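Local coordinates for glycosyl hydrolase family 62 protein (Coprinopsis cinerea, PDB 5B6T) that probably hydrolyses alpha-L-arabinofuranosyl side groups of arabinoxylan as a family 62 glycoside hydrolase, at residues S20-V32 and G297-L309. Residues are numbered along the deposited sequence; the frame is centred on the assembly and turned at random.
Sequences SRRIQGIKDPSVV and GDYNSLPWKLGLL. With GOL (glycerol), chain E.
Lys27 stretches across the indole of Trp304 to the phenol of Tyr299. A bend at chi3 (73°) carries its chain over one face of the tryptophan, where CE lies 3.8 Å from the centroid of the five-membered ring in a CH-pi contact. From there NZ donates to Tyr299 OH at 2.9 Å, meeting the phenol obliquely. It also donates to a water that gives a hydrogen to Tyr299 O, and to O3 of a glycerol, probably from the crystallisation liquor, that in turn donates to Asp28 OD2 over 2.6 Å. With an alanine in place of Lys27, the indole face would probably lose its aliphatic cover and Tyr299 OH this ammonium donor. The fold is the five-bladed beta-propeller of family 62. Strand 25-34 is the first strand of its four-stranded sheet, while strand 305-311 belongs to the sheet that joins both chain ends, so the contact links two neighbouring blades. A lead ion lies about 3 Å from the Tyr299 side chain. Backbone pairing is brief: Ile26 N donates to Trp304 O at 3.0 Å. A second water donates to both Trp304 O and Gln24 O and accepts from Lys305 NZ. Pro303, centre of an inverse gamma turn, directs its CA-H at Gln24 O (CA to O 3.4 Å). Apolar contacts gather on Leu306: its CD1 meets Ile26 CG2 at 3.9 Å, the two side chains crossing at about a right angle, whereas its CD2 rests 3.8 Å from Pro29 CD.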
ATOM      1  N   SER A  20      -7.429  23.681   9.101  1.00  9.94           N
ATOM      2  CA  SER A  20      -7.900  24.402   7.918  1.00 10.13           C
ATOM      3  C   SER A  20      -7.773  23.627   6.617  1.00  9.87           C
ATOM      4  O   SER A  20      -8.403  23.982   5.637  1.00 10.66           O
ATOM      5  CB  SER A  20      -7.228  25.760   7.776  1.00 10.41           C
ATOM      6  OG  SER A  20      -5.832  25.651   7.697  1.00 11.91           O
ATOM      7  N   ARG A  21      -6.965  22.561   6.612  1.00  9.33           N
ATOM      8  CA  ARG A  21      -6.817  21.749   5.402  1.00  9.56           C
ATOM      9  C   ARG A  21      -8.096  20.991   5.072  1.00  9.49           C
ATOM     10  O   ARG A  21      -8.317  20.647   3.923  1.00  9.54           O
ATOM     11  CB  ARG A  21      -5.613  20.787   5.510  1.00  9.63           C
ATOM     12  CG  ARG A  21      -4.282  21.523   5.589  1.00 10.34           C
ATOM     13  CD  ARG A  21      -3.109  20.576   5.760  1.00 10.53           C
ATOM     14  NE  ARG A  21      -1.866  21.330   5.776  1.00 10.57           N
ATOM     15  CZ  ARG A  21      -0.823  21.103   4.976  1.00 10.60           C
ATOM     16  NH1 ARG A  21      -0.840  20.112   4.098  1.00 10.39           N
ATOM     17  NH2 ARG A  21       0.260  21.860   5.087  1.00 10.67           N
ATOM     18  N   ARG A  22      -8.966  20.777   6.062  1.00 10.27           N
ATOM     19  CA  ARG A  22     -10.268  20.117   5.829  1.00 11.29           C
ATOM     20  C   ARG A  22     -10.094  18.852   4.995  1.00 10.49           C
ATOM     21  O   ARG A  22     -10.812  18.623   4.036  1.00 11.80           O
ATOM     22  CB  ARG A  22     -11.278  21.023   5.112  1.00 12.32           C
ATOM     23  CG  ARG A  22     -11.517  22.378   5.737  1.00 14.31           C
ATOM     24  CD  ARG A  22     -12.077  22.266   7.100  1.00 15.88           C
ATOM     25  NE  ARG A  22     -12.308  23.585   7.706  1.00 17.96           N
ATOM     26  CZ  ARG A  22     -12.181  23.837   9.003  1.00 19.46           C
ATOM     27  NH1 ARG A  22     -11.782  22.878   9.844  1.00 19.14           N
ATOM     28  NH2 ARG A  22     -12.424  25.062   9.457  1.00 19.54           N
ATOM     29  N   ILE A  23      -9.085  18.060   5.352  1.00 10.72           N
ATOM     30  CA  ILE A  23      -8.842  16.775   4.710  1.00 10.71           C
ATOM     31  C   ILE A  23     -10.074  15.876   4.967  1.00 10.22           C
ATOM     32  O   ILE A  23     -10.611  15.827   6.067  1.00  9.31           O
ATOM     33  CB  ILE A  23      -7.529  16.130   5.246  1.00 11.19           C
ATOM     34  CG1 ILE A  23      -6.295  17.001   4.932  1.00 12.14           C
ATOM     35  CG2 ILE A  23      -7.354  14.713   4.698  1.00 10.74           C
ATOM     36  CD1 ILE A  23      -6.181  17.503   3.516  1.00 12.74           C
ATOM     37  N   GLN A  24     -10.541  15.194   3.934  1.00  9.78           N
ATOM     38  CA  GLN A  24     -11.734  14.365   4.027  1.00 10.71           C
ATOM     39  C   GLN A  24     -11.419  12.883   4.306  1.00  9.93           C
ATOM     40  O   GLN A  24     -12.134  12.244   5.072  1.00 10.15           O
ATOM     41  CB  GLN A  24     -12.586  14.543   2.767  1.00 11.73           C
ATOM     42  CG  GLN A  24     -13.149  15.987   2.723  1.00 13.05           C
ATOM     43  CD  GLN A  24     -13.838  16.440   1.423  1.00 15.88           C
ATOM     44  OE1 GLN A  24     -14.927  17.043   1.477  1.00 19.81           O
ATOM     45  NE2 GLN A  24     -13.217  16.218   0.285  1.00 16.46           N
ATOM     46  N   GLY A  25     -10.339  12.358   3.726  1.00  9.12           N
ATOM     47  CA  GLY A  25      -9.950  10.973   3.931  1.00  8.92           C
ATOM     48  C   GLY A  25      -8.460  10.861   4.255  1.00  8.23           C
ATOM     49  O   GLY A  25      -7.641  11.633   3.747  1.00  8.50           O
ATOM     50  N   ILE A  26      -8.110   9.885   5.092  1.00  8.07           N
ATOM     51  CA  ILE A  26      -6.707   9.474   5.311  1.00  8.03           C
ATOM     52  C   ILE A  26      -6.620   8.081   4.728  1.00  7.69           C
ATOM     53  O   ILE A  26      -7.434   7.231   5.050  1.00  7.89           O
ATOM     54  CB  ILE A  26      -6.321   9.460   6.797  1.00  8.37           C
ATOM     55  CG1 ILE A  26      -6.463  10.857   7.378  1.00  8.49           C
ATOM     56  CG2 ILE A  26      -4.933   8.893   7.024  1.00  7.96           C
ATOM     57  CD1 ILE A  26      -5.573  11.899   6.778  1.00  8.87           C
ATOM     58  N   LYS A  27      -5.657   7.874   3.820  1.00  7.58           N
ATOM     59  CA  LYS A  27      -5.739   6.785   2.867  1.00  7.15           C
ATOM     60  C   LYS A  27      -4.389   6.092   2.620  1.00  6.91           C
ATOM     61  O   LYS A  27      -3.329   6.624   2.912  1.00  7.02           O
ATOM     62  CB  LYS A  27      -6.237   7.330   1.527  1.00  7.15           C
ATOM     63  CG  LYS A  27      -7.645   7.895   1.571  1.00  7.30           C
ATOM     64  CD  LYS A  27      -8.148   8.199   0.167  1.00  7.74           C
ATOM     65  CE  LYS A  27      -8.475   6.933  -0.593  1.00  7.94           C
ATOM     66  NZ  LYS A  27      -8.719   7.233  -2.025  1.00  8.37           N
ATOM     67  N   ASP A  28      -4.470   4.900   2.043  1.00  6.67           N
ATOM     68  CA  ASP A  28      -3.350   4.266   1.373  1.00  6.47           C
ATOM     69  C   ASP A  28      -2.092   4.110   2.259  1.00  6.33           C
ATOM     70  O   ASP A  28      -0.986   4.454   1.825  1.00  6.36           O
ATOM     71  CB  ASP A  28      -2.960   5.065   0.112  1.00  6.60           C
ATOM     72  CG  ASP A  28      -4.143   5.527  -0.716  1.00  7.01           C
ATOM     73  OD1 ASP A  28      -5.100   4.759  -0.852  1.00  7.44           O
ATOM     74  OD2 ASP A  28      -4.051   6.682  -1.242  1.00  7.00           O
ATOM     75  N   PRO A  29      -2.237   3.575   3.489  1.00  6.43           N
ATOM     76  CA  PRO A  29      -1.136   3.654   4.429  1.00  6.72           C
ATOM     77  C   PRO A  29       0.044   2.760   4.111  1.00  6.67           C
ATOM     78  O   PRO A  29      -0.132   1.636   3.624  1.00  6.66           O
ATOM     79  CB  PRO A  29      -1.771   3.194   5.764  1.00  6.77           C
ATOM     80  CG  PRO A  29      -2.915   2.327   5.334  1.00  6.91           C
ATOM     81  CD  PRO A  29      -3.444   2.979   4.104  1.00  6.73           C
ATOM     82  N   SER A  30       1.238   3.243   4.463  1.00  6.68           N
ATOM     83  CA  SER A  30       2.432   2.442   4.534  1.00  6.29           C
ATOM     84  C   SER A  30       2.954   2.478   5.980  1.00  6.59           C
ATOM     85  O   SER A  30       2.856   3.500   6.643  1.00  6.91           O
ATOM     86  CB  SER A  30       3.500   3.003   3.592  1.00  6.41           C
ATOM     87  OG  SER A  30       4.591   2.103   3.478  1.00  6.16           O
ATOM     88  N   VAL A  31       3.515   1.373   6.449  1.00  6.48           N
ATOM     89  CA  VAL A  31       3.855   1.269   7.858  1.00  6.80           C
ATOM     90  C   VAL A  31       5.079   0.431   8.162  1.00  6.88           C
ATOM     91  O   VAL A  31       5.241  -0.673   7.656  1.00  6.79           O
ATOM     92  CB  VAL A  31       2.651   0.766   8.685  1.00  6.98           C
ATOM     93  CG1 VAL A  31       2.118  -0.564   8.163  1.00  7.05           C
ATOM     94  CG2 VAL A  31       2.970   0.714  10.165  1.00  7.07           C
ATOM     95  N   VAL A  32       5.914   0.995   9.039  1.00  6.93           N
ATOM     96  CA  VAL A  32       7.044   0.272   9.636  1.00  7.34           C
ATOM     97  C   VAL A  32       7.142   0.590  11.121  1.00  7.33           C
ATOM     98  O   VAL A  32       6.775   1.682  11.567  1.00  7.75           O
ATOM     99  CB  VAL A  32       8.402   0.592   8.963  1.00  7.38           C
ATOM    100  CG1 VAL A  32       8.421   0.087   7.531  1.00  7.56           C
ATOM    101  CG2 VAL A  32       8.761   2.067   9.000  1.00  8.01           C
ATOM    102  N   GLY A 297     -21.194  10.119  -2.734  1.00 25.06           N
ATOM    103  CA  GLY A 297     -20.721  11.340  -3.327  1.00 23.96           C
ATOM    104  C   GLY A 297     -19.383  11.114  -3.978  1.00 21.81           C
ATOM    105  O   GLY A 297     -18.964   9.984  -4.206  1.00 23.21           O
ATOM    106  N   ASP A 298     -18.726  12.220  -4.268  1.00 20.55           N
ATOM    107  CA  ASP A 298     -17.511  12.223  -5.057  1.00 19.79           C
ATOM    108  C   ASP A 298     -16.459  11.344  -4.367  1.00 16.15           C
ATOM    109  O   ASP A 298     -16.262  11.454  -3.139  1.00 15.03           O
ATOM    110  CB  ASP A 298     -16.998  13.663  -5.214  1.00 22.78           C
ATOM    111  CG  ASP A 298     -17.918  14.545  -6.095  1.00 28.63           C
ATOM    112  OD1 ASP A 298     -18.719  14.012  -6.908  1.00 31.04           O
ATOM    113  OD2 ASP A 298     -17.820  15.793  -5.977  1.00 34.00           O
ATOM    114  N   TYR A 299     -15.792  10.512  -5.159  1.00 14.10           N
ATOM    115  CA  TYR A 299     -14.790   9.567  -4.632  1.00 13.34           C
ATOM    116  C   TYR A 299     -13.739  10.261  -3.765  1.00 13.07           C
ATOM    117  O   TYR A 299     -13.438   9.780  -2.679  1.00 12.19           O
ATOM    118  CB  TYR A 299     -14.108   8.766  -5.764  1.00 13.25           C
ATOM    119  CG  TYR A 299     -13.023   7.828  -5.238  1.00 11.79           C
ATOM    120  CD1 TYR A 299     -13.355   6.591  -4.687  1.00 11.41           C
ATOM    121  CD2 TYR A 299     -11.687   8.216  -5.230  1.00 11.23           C
ATOM    122  CE1 TYR A 299     -12.374   5.746  -4.192  1.00 11.34           C
ATOM    123  CE2 TYR A 299     -10.712   7.377  -4.705  1.00 10.56           C
ATOM    124  CZ  TYR A 299     -11.076   6.158  -4.179  1.00 11.07           C
ATOM    125  OH  TYR A 299     -10.094   5.339  -3.669  1.00 11.67           O
ATOM    126  N   ASN A 300     -13.203  11.400  -4.212  1.00 12.54           N
ATOM    127  CA  ASN A 300     -12.081  12.055  -3.495  1.00 12.54           C
ATOM    128  C   ASN A 300     -12.466  12.684  -2.144  1.00 11.99           C
ATOM    129  O   ASN A 300     -11.601  13.019  -1.327  1.00 11.80           O
ATOM    130  CB  ASN A 300     -11.407  13.114  -4.388  1.00 13.58           C
ATOM    131  CG  ASN A 300     -10.617  12.505  -5.528  1.00 14.85           C
ATOM    132  OD1 ASN A 300     -10.240  11.330  -5.500  1.00 16.23           O
ATOM    133  ND2 ASN A 300     -10.351  13.322  -6.556  1.00 17.22           N
ATOM    134  N   SER A 301     -13.766  12.837  -1.903  1.00 12.90           N
ATOM    135  CA  SER A 301     -14.275  13.408  -0.694  1.00 13.85           C
ATOM    136  C   SER A 301     -14.723  12.349   0.320  1.00 12.51           C
ATOM    137  O   SER A 301     -15.238  12.691   1.373  1.00 12.91           O
ATOM    138  CB  SER A 301     -15.439  14.351  -1.026  1.00 15.20           C
ATOM    139  OG  SER A 301     -16.570  13.639  -1.470  1.00 19.59           O
ATOM    140  N   LEU A 302     -14.563  11.061  -0.007  1.00 11.35           N
ATOM    141  CA  LEU A 302     -15.079  10.005   0.869  1.00 10.89           C
ATOM    142  C   LEU A 302     -14.324   9.970   2.202  1.00 10.56           C
ATOM    143  O   LEU A 302     -13.088  10.139   2.246  1.00 10.26           O
ATOM    144  CB  LEU A 302     -14.979   8.631   0.207  1.00 11.01           C
ATOM    145  CG  LEU A 302     -15.906   8.382  -0.981  1.00 11.32           C
ATOM    146  CD1 LEU A 302     -15.430   7.127  -1.698  1.00 11.74           C
ATOM    147  CD2 LEU A 302     -17.371   8.274  -0.585  1.00 12.02           C
ATOM    148  N   PRO A 303     -15.039   9.705   3.301  1.00 10.07           N
ATOM    149  CA  PRO A 303     -14.394   9.774   4.613  1.00  9.59           C
ATOM    150  C   PRO A 303     -13.652   8.499   5.027  1.00  8.83           C
ATOM    151  O   PRO A 303     -13.991   7.846   6.011  1.00  9.36           O
ATOM    152  CB  PRO A 303     -15.573  10.095   5.548  1.00  9.59           C
ATOM    153  CG  PRO A 303     -16.731   9.447   4.889  1.00 10.10           C
ATOM    154  CD  PRO A 303     -16.513   9.583   3.415  1.00 10.13           C
ATOM    155  N   TRP A 304     -12.584   8.211   4.309  1.00  8.84           N
ATOM    156  CA  TRP A 304     -11.721   7.054   4.644  1.00  8.51           C
ATOM    157  C   TRP A 304     -10.992   7.279   5.955  1.00  8.62           C
ATOM    158  O   TRP A 304     -10.497   8.375   6.226  1.00  8.14           O
ATOM    159  CB  TRP A 304     -10.685   6.783   3.543  1.00  8.60           C
ATOM    160  CG  TRP A 304     -11.266   6.422   2.227  1.00  8.44           C
ATOM    161  CD1 TRP A 304     -11.482   7.260   1.191  1.00  8.95           C
ATOM    162  CD2 TRP A 304     -11.691   5.125   1.793  1.00  8.55           C
ATOM    163  NE1 TRP A 304     -11.999   6.578   0.125  1.00  8.23           N
ATOM    164  CE2 TRP A 304     -12.150   5.258   0.475  1.00  8.28           C
ATOM    165  CE3 TRP A 304     -11.737   3.871   2.396  1.00  8.43           C
ATOM    166  CZ2 TRP A 304     -12.674   4.183  -0.252  1.00  8.41           C
ATOM    167  CZ3 TRP A 304     -12.227   2.786   1.666  1.00  8.78           C
ATOM    168  CH2 TRP A 304     -12.701   2.948   0.360  1.00  8.41           C
ATOM    169  N   LYS A 305     -10.894   6.205   6.744  1.00  8.75           N
ATOM    170  CA  LYS A 305     -10.141   6.181   8.010  1.00  9.15           C
ATOM    171  C   LYS A 305      -9.354   4.884   8.035  1.00  8.48           C
ATOM    172  O   LYS A 305      -9.712   3.925   7.358  1.00  8.38           O
ATOM    173  CB  LYS A 305     -11.090   6.291   9.217  1.00 10.20           C
ATOM    174  CG  LYS A 305     -11.965   7.552   9.139  1.00 11.72           C
ATOM    175  CD  LYS A 305     -12.959   7.661  10.260  1.00 13.41           C
ATOM    176  CE  LYS A 305     -14.074   8.617   9.908  1.00 14.16           C
ATOM    177  NZ  LYS A 305     -13.635  10.011   9.567  1.00 15.08           N
ATOM    178  N   LEU A 306      -8.285   4.868   8.813  1.00  8.16           N
ATOM    179  CA  LEU A 306      -7.425   3.684   8.919  1.00  8.15           C
ATOM    180  C   LEU A 306      -7.846   2.840  10.116  1.00  8.24           C
ATOM    181  O   LEU A 306      -8.062   3.375  11.209  1.00  8.39           O
ATOM    182  CB  LEU A 306      -5.957   4.101   9.079  1.00  8.34           C
ATOM    183  CG  LEU A 306      -5.407   5.102   8.045  1.00  8.19           C
ATOM    184  CD1 LEU A 306      -3.921   5.299   8.230  1.00  8.21           C
ATOM    185  CD2 LEU A 306      -5.734   4.684   6.618  1.00  8.27           C
ATOM    186  N   GLY A 307      -7.918   1.541   9.893  1.00  8.01           N
ATOM    187  CA  GLY A 307      -8.078   0.534  10.937  1.00  8.11           C
ATOM    188  C   GLY A 307      -7.076  -0.590  10.807  1.00  8.13           C
ATOM    189  O   GLY A 307      -6.234  -0.603   9.878  1.00  7.85           O
ATOM    190  N   LEU A 308      -7.131  -1.531  11.750  1.00  7.73           N
ATOM    191  CA  LEU A 308      -6.144  -2.595  11.802  1.00  7.78           C
ATOM    192  C   LEU A 308      -6.838  -3.937  11.940  1.00  8.07           C
ATOM    193  O   LEU A 308      -7.618  -4.113  12.881  1.00  8.25           O
ATOM    194  CB  LEU A 308      -5.234  -2.406  13.001  1.00  8.19           C
ATOM    195  CG  LEU A 308      -4.029  -3.341  13.103  1.00  8.55           C
ATOM    196  CD1 LEU A 308      -3.068  -3.125  11.946  1.00  8.72           C
ATOM    197  CD2 LEU A 308      -3.293  -3.152  14.422  1.00  9.43           C
ATOM    198  N   LEU A 309      -6.557  -4.830  11.001  1.00  7.86           N
ATOM    199  CA  LEU A 309      -7.020  -6.210  11.070  1.00  8.00           C
ATOM    200  C   LEU A 309      -5.958  -7.042  11.769  1.00  8.22           C
ATOM    201  O   LEU A 309      -4.806  -6.931  11.443  1.00  7.86           O
ATOM    202  CB  LEU A 309      -7.211  -6.782   9.664  1.00  7.98           C
ATOM    203  CG  LEU A 309      -8.127  -6.081   8.684  1.00  8.03           C
ATOM    204  CD1 LEU A 309      -8.242  -6.879   7.408  1.00  8.25           C
ATOM    205  CD2 LEU A 309      -9.507  -5.863   9.273  1.00  8.03           C
TER
HETATM  206  C1  GOL E 502      -4.410   5.643  -4.589  1.00 19.11           C
HETATM  207  O1  GOL E 502      -3.745   5.585  -5.847  1.00 15.64           O
HETATM  208  C2  GOL E 502      -5.630   6.440  -4.887  1.00 18.33           C
HETATM  209  O2  GOL E 502      -6.785   5.583  -4.755  1.00 17.99           O
HETATM  210  C3  GOL E 502      -5.539   7.710  -4.055  1.00 17.50           C
HETATM  211  O3  GOL E 502      -5.981   7.515  -2.719  1.00 15.05           O
HETATM  212  O   HOH W   1     -12.169  10.474   7.139  1.00  9.36           O
HETATM  213  O   HOH W   2     -11.039   8.856  -1.642  1.00  9.72           O